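Tryptophan synthase alpha chain (Aquifex aeolicus, PDB 2EKC) probably cleaves indoleglycerol phosphate to indole and glyceraldehyde 3-phosphate, as the alpha subunit of the complex that makes tryptophan. Local coordinates at residues 35-46 with 246-257. Sequence-based numbering, arbitrary orientation.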
# COMPACT_ATOMS: atom_id res chain seq x y z
N LYS A 35 -14.47 -10.08 -2.64
CA LYS A 35 -15.03 -9.69 -3.92
C LYS A 35 -14.47 -8.33 -4.32
O LYS A 35 -14.12 -8.10 -5.47
CB LYS A 35 -16.56 -9.64 -3.85
CG LYS A 35 -17.18 -11.01 -3.62
CD LYS A 35 -18.69 -10.93 -3.47
CE LYS A 35 -19.26 -12.30 -3.14
NZ LYS A 35 -20.73 -12.27 -2.88
N ALA A 36 -14.36 -7.43 -3.34
CA ALA A 36 -13.82 -6.09 -3.56
C ALA A 36 -12.38 -6.17 -4.07
O ALA A 36 -12.02 -5.52 -5.05
CB ALA A 36 -13.87 -5.30 -2.26
N PHE A 37 -11.56 -6.96 -3.39
CA PHE A 37 -10.16 -7.15 -3.79
C PHE A 37 -10.07 -7.64 -5.24
O PHE A 37 -9.29 -7.12 -6.03
CB PHE A 37 -9.48 -8.15 -2.85
CG PHE A 37 -8.86 -7.52 -1.62
CD1 PHE A 37 -7.77 -6.67 -1.74
CD2 PHE A 37 -9.35 -7.81 -0.36
CE1 PHE A 37 -7.18 -6.11 -0.60
CE2 PHE A 37 -8.77 -7.26 0.78
CZ PHE A 37 -7.68 -6.41 0.66
N LYS A 38 -10.87 -8.64 -5.58
CA LYS A 38 -10.87 -9.18 -6.93
C LYS A 38 -11.28 -8.13 -7.95
O LYS A 38 -10.71 -8.04 -9.04
CB LYS A 38 -11.80 -10.39 -7.00
CG LYS A 38 -11.28 -11.60 -6.24
CD LYS A 38 -12.25 -12.76 -6.30
CE LYS A 38 -11.65 -14.03 -5.71
NZ LYS A 38 -12.62 -15.16 -5.70
N GLU A 39 -12.26 -7.31 -7.58
CA GLU A 39 -12.77 -6.27 -8.47
C GLU A 39 -11.71 -5.21 -8.79
O GLU A 39 -11.54 -4.84 -9.95
CB GLU A 39 -13.99 -5.61 -7.85
CG GLU A 39 -14.74 -4.66 -8.77
CD GLU A 39 -15.35 -5.38 -9.97
OE1 GLU A 39 -15.69 -6.57 -9.82
OE2 GLU A 39 -15.49 -4.76 -11.04
N VAL A 40 -11.00 -4.73 -7.78
CA VAL A 40 -9.99 -3.70 -8.03
C VAL A 40 -8.82 -4.26 -8.83
O VAL A 40 -8.19 -3.53 -9.61
CB VAL A 40 -9.48 -3.03 -6.71
CG1 VAL A 40 -10.66 -2.53 -5.89
CG2 VAL A 40 -8.61 -3.98 -5.91
N LEU A 41 -8.54 -5.54 -8.67
CA LEU A 41 -7.45 -6.16 -9.42
C LEU A 41 -7.85 -6.32 -10.88
O LEU A 41 -7.05 -6.07 -11.78
CB LEU A 41 -7.11 -7.53 -8.82
CG LEU A 41 -6.45 -7.49 -7.43
CD1 LEU A 41 -6.43 -8.87 -6.83
CD2 LEU A 41 -5.04 -6.92 -7.55
N LYS A 42 -9.09 -6.73 -11.11
CA LYS A 42 -9.60 -6.93 -12.46
C LYS A 42 -9.71 -5.62 -13.24
O LYS A 42 -9.64 -5.61 -14.47
CB LYS A 42 -10.98 -7.61 -12.41
CG LYS A 42 -11.63 -7.82 -13.77
CD LYS A 42 -13.02 -8.45 -13.63
CE LYS A 42 -13.72 -8.59 -14.98
NZ LYS A 42 -13.87 -7.27 -15.66
N ASN A 43 -9.86 -4.52 -12.52
CA ASN A 43 -10.01 -3.23 -13.18
C ASN A 43 -8.77 -2.34 -13.33
O ASN A 43 -8.90 -1.15 -13.63
CB ASN A 43 -11.15 -2.46 -12.50
CG ASN A 43 -12.52 -2.93 -12.99
OD1 ASN A 43 -12.98 -2.52 -14.05
ND2 ASN A 43 -13.16 -3.80 -12.22
N GLY A 44 -7.58 -2.89 -13.14
CA GLY A 44 -6.40 -2.07 -13.35
C GLY A 44 -5.45 -1.76 -12.21
O GLY A 44 -4.49 -1.02 -12.41
N THR A 45 -5.71 -2.30 -11.02
CA THR A 45 -4.82 -2.05 -9.89
C THR A 45 -3.45 -2.65 -10.19
O THR A 45 -3.35 -3.81 -10.59
CB THR A 45 -5.41 -2.66 -8.59
OG1 THR A 45 -6.56 -1.91 -8.18
CG2 THR A 45 -4.38 -2.65 -7.47
N ASP A 46 -2.39 -1.86 -10.01
CA ASP A 46 -1.03 -2.32 -10.28
C ASP A 46 -0.32 -2.88 -9.05
O ASP A 46 0.50 -3.79 -9.16
CB ASP A 46 -0.21 -1.17 -10.84
CG ASP A 46 -0.78 -0.65 -12.14
OD1 ASP A 46 -0.78 -1.42 -13.12
OD2 ASP A 46 -1.25 0.51 -12.18
N ILE A 246 -19.85 -3.14 -5.27
CA ILE A 246 -18.75 -3.72 -6.03
C ILE A 246 -18.61 -3.21 -7.46
O ILE A 246 -17.49 -2.95 -7.92
CB ILE A 246 -18.87 -5.26 -6.06
CG1 ILE A 246 -19.05 -5.80 -4.63
CG2 ILE A 246 -17.64 -5.88 -6.72
CD1 ILE A 246 -18.01 -5.30 -3.64
N GLU A 247 -19.73 -3.06 -8.15
CA GLU A 247 -19.68 -2.57 -9.53
C GLU A 247 -19.16 -1.14 -9.58
O GLU A 247 -18.37 -0.80 -10.45
CB GLU A 247 -21.05 -2.65 -10.19
CG GLU A 247 -21.01 -2.32 -11.67
CD GLU A 247 -22.39 -2.34 -12.32
OE1 GLU A 247 -23.09 -3.36 -12.21
OE2 GLU A 247 -22.76 -1.32 -12.93
N ASP A 248 -19.61 -0.31 -8.65
CA ASP A 248 -19.17 1.09 -8.60
C ASP A 248 -17.70 1.17 -8.23
O ASP A 248 -16.98 2.07 -8.67
CB ASP A 248 -20.00 1.89 -7.59
CG ASP A 248 -21.45 2.05 -8.02
OD1 ASP A 248 -21.69 2.51 -9.16
OD2 ASP A 248 -22.35 1.73 -7.22
N LEU A 249 -17.25 0.22 -7.41
CA LEU A 249 -15.84 0.18 -6.99
C LEU A 249 -14.96 -0.10 -8.21
O LEU A 249 -13.94 0.56 -8.42
CB LEU A 249 -15.65 -0.92 -5.93
CG LEU A 249 -14.21 -1.20 -5.48
CD1 LEU A 249 -13.61 0.05 -4.84
CD2 LEU A 249 -14.22 -2.35 -4.49
N GLY A 250 -15.35 -1.09 -9.00
CA GLY A 250 -14.59 -1.42 -10.19
C GLY A 250 -14.57 -0.26 -11.17
O GLY A 250 -13.55 0.00 -11.82
N ASN A 251 -15.69 0.44 -11.27
CA ASN A 251 -15.78 1.59 -12.16
C ASN A 251 -14.83 2.70 -11.72
O ASN A 251 -14.19 3.34 -12.55
CB ASN A 251 -17.21 2.15 -12.20
CG ASN A 251 -18.17 1.23 -12.94
OD1 ASN A 251 -17.77 0.43 -13.78
ND2 ASN A 251 -19.46 1.36 -12.63
N LEU A 252 -14.75 2.92 -10.41
CA LEU A 252 -13.87 3.96 -9.87
C LEU A 252 -12.40 3.64 -10.13
O LEU A 252 -11.63 4.52 -10.50
CB LEU A 252 -14.11 4.12 -8.36
CG LEU A 252 -13.21 5.13 -7.63
CD1 LEU A 252 -13.38 6.52 -8.25
CD2 LEU A 252 -13.58 5.16 -6.15
N VAL A 253 -12.03 2.38 -9.95
CA VAL A 253 -10.64 1.96 -10.19
C VAL A 253 -10.30 2.13 -11.67
O VAL A 253 -9.19 2.54 -12.01
CB VAL A 253 -10.42 0.49 -9.77
CG1 VAL A 253 -9.07 -0.01 -10.29
CG2 VAL A 253 -10.49 0.37 -8.26
N LYS A 254 -11.25 1.81 -12.54
CA LYS A 254 -11.04 1.93 -13.97
C LYS A 254 -10.81 3.39 -14.34
O LYS A 254 -9.94 3.71 -15.14
CB LYS A 254 -12.25 1.38 -14.73
CG LYS A 254 -12.10 1.40 -16.24
CD LYS A 254 -13.20 0.59 -16.92
CE LYS A 254 -14.57 1.19 -16.67
NZ LYS A 254 -15.66 0.38 -17.29
N GLU A 255 -11.60 4.28 -13.74
CA GLU A 255 -11.48 5.71 -14.00
C GLU A 255 -10.17 6.30 -13.48
O GLU A 255 -9.52 7.10 -14.15
CB GLU A 255 -12.68 6.44 -13.40
CG GLU A 255 -12.57 7.95 -13.46
CD GLU A 255 -13.92 8.63 -13.37
OE1 GLU A 255 -14.72 8.24 -12.48
OE2 GLU A 255 -14.19 9.54 -14.18
N LEU A 256 -9.78 5.91 -12.26
CA LEU A 256 -8.54 6.39 -11.67
C LEU A 256 -7.36 6.00 -12.56
O LEU A 256 -6.48 6.80 -12.83
CB LEU A 256 -8.35 5.80 -10.28
CG LEU A 256 -9.36 6.23 -9.21
CD1 LEU A 256 -9.09 5.47 -7.91
CD2 LEU A 256 -9.25 7.73 -8.99
N LYS A 257 -7.38 4.75 -13.01
CA LYS A 257 -6.32 4.23 -13.86
C LYS A 257 -6.27 4.99 -15.19
O LYS A 257 -5.23 5.06 -15.84
CB LYS A 257 -6.55 2.73 -14.11
CG LYS A 257 -5.40 2.03 -14.82
CD LYS A 257 -4.10 2.19 -14.05
CE LYS A 257 -2.92 1.78 -14.92
NZ LYS A 257 -1.61 2.04 -14.29
O HOH W 1 -17.10 -2.67 -12.14
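Helices 35-42 and 246-257 run side by side in roughly the same direction, crossing at -30° with their axes 8.4 Å apart, and come close where Glu-39 faces Gly-250. Glycine suits that point: a CB on Gly-250 would clash with the carboxylate of Glu-39 and the amide of Asn-43. Glu-39 sets its CG opposite the backbone N (chi1 -171°), which lays that methylene 3.5 Å from Gly-250 CA, while a water links OE2 to Glu-247 O. Asn-43, just past the helix end, turns ND2 back to Glu-39 O (3.0 Å), a nearly straight bond lying in its amide plane. Branched Val-40, Leu-249 and Val-253 fill the gap between the axes, Val-40 CG1 lying 3.7 Å from Val-253 CG2, and Ala-36 CB completes the patch against Leu-249 CD2. At Gly-44 the positive phi (117°) calls for glycine, since a CB would jam against the carbonyl O of Asn-43. Lys-257, its long chain bent at chi2, passes Gly-44 O with CD and makes a salt bridge, NZ to Asp-46 OD2 (2.6 Å); NZ also pairs with Glu-16. Were this lysine an alanine, both carboxylates would probably lose their shared cation. In this TIM barrel, helix 246-258 thus packs on helix 30-42, which follows strand 18-24, with Leu-237 of helix 235-242 against Leu-249 and Val-253, and Leu-23 and Leu-19 of that strand touching Val-40 and Val-253.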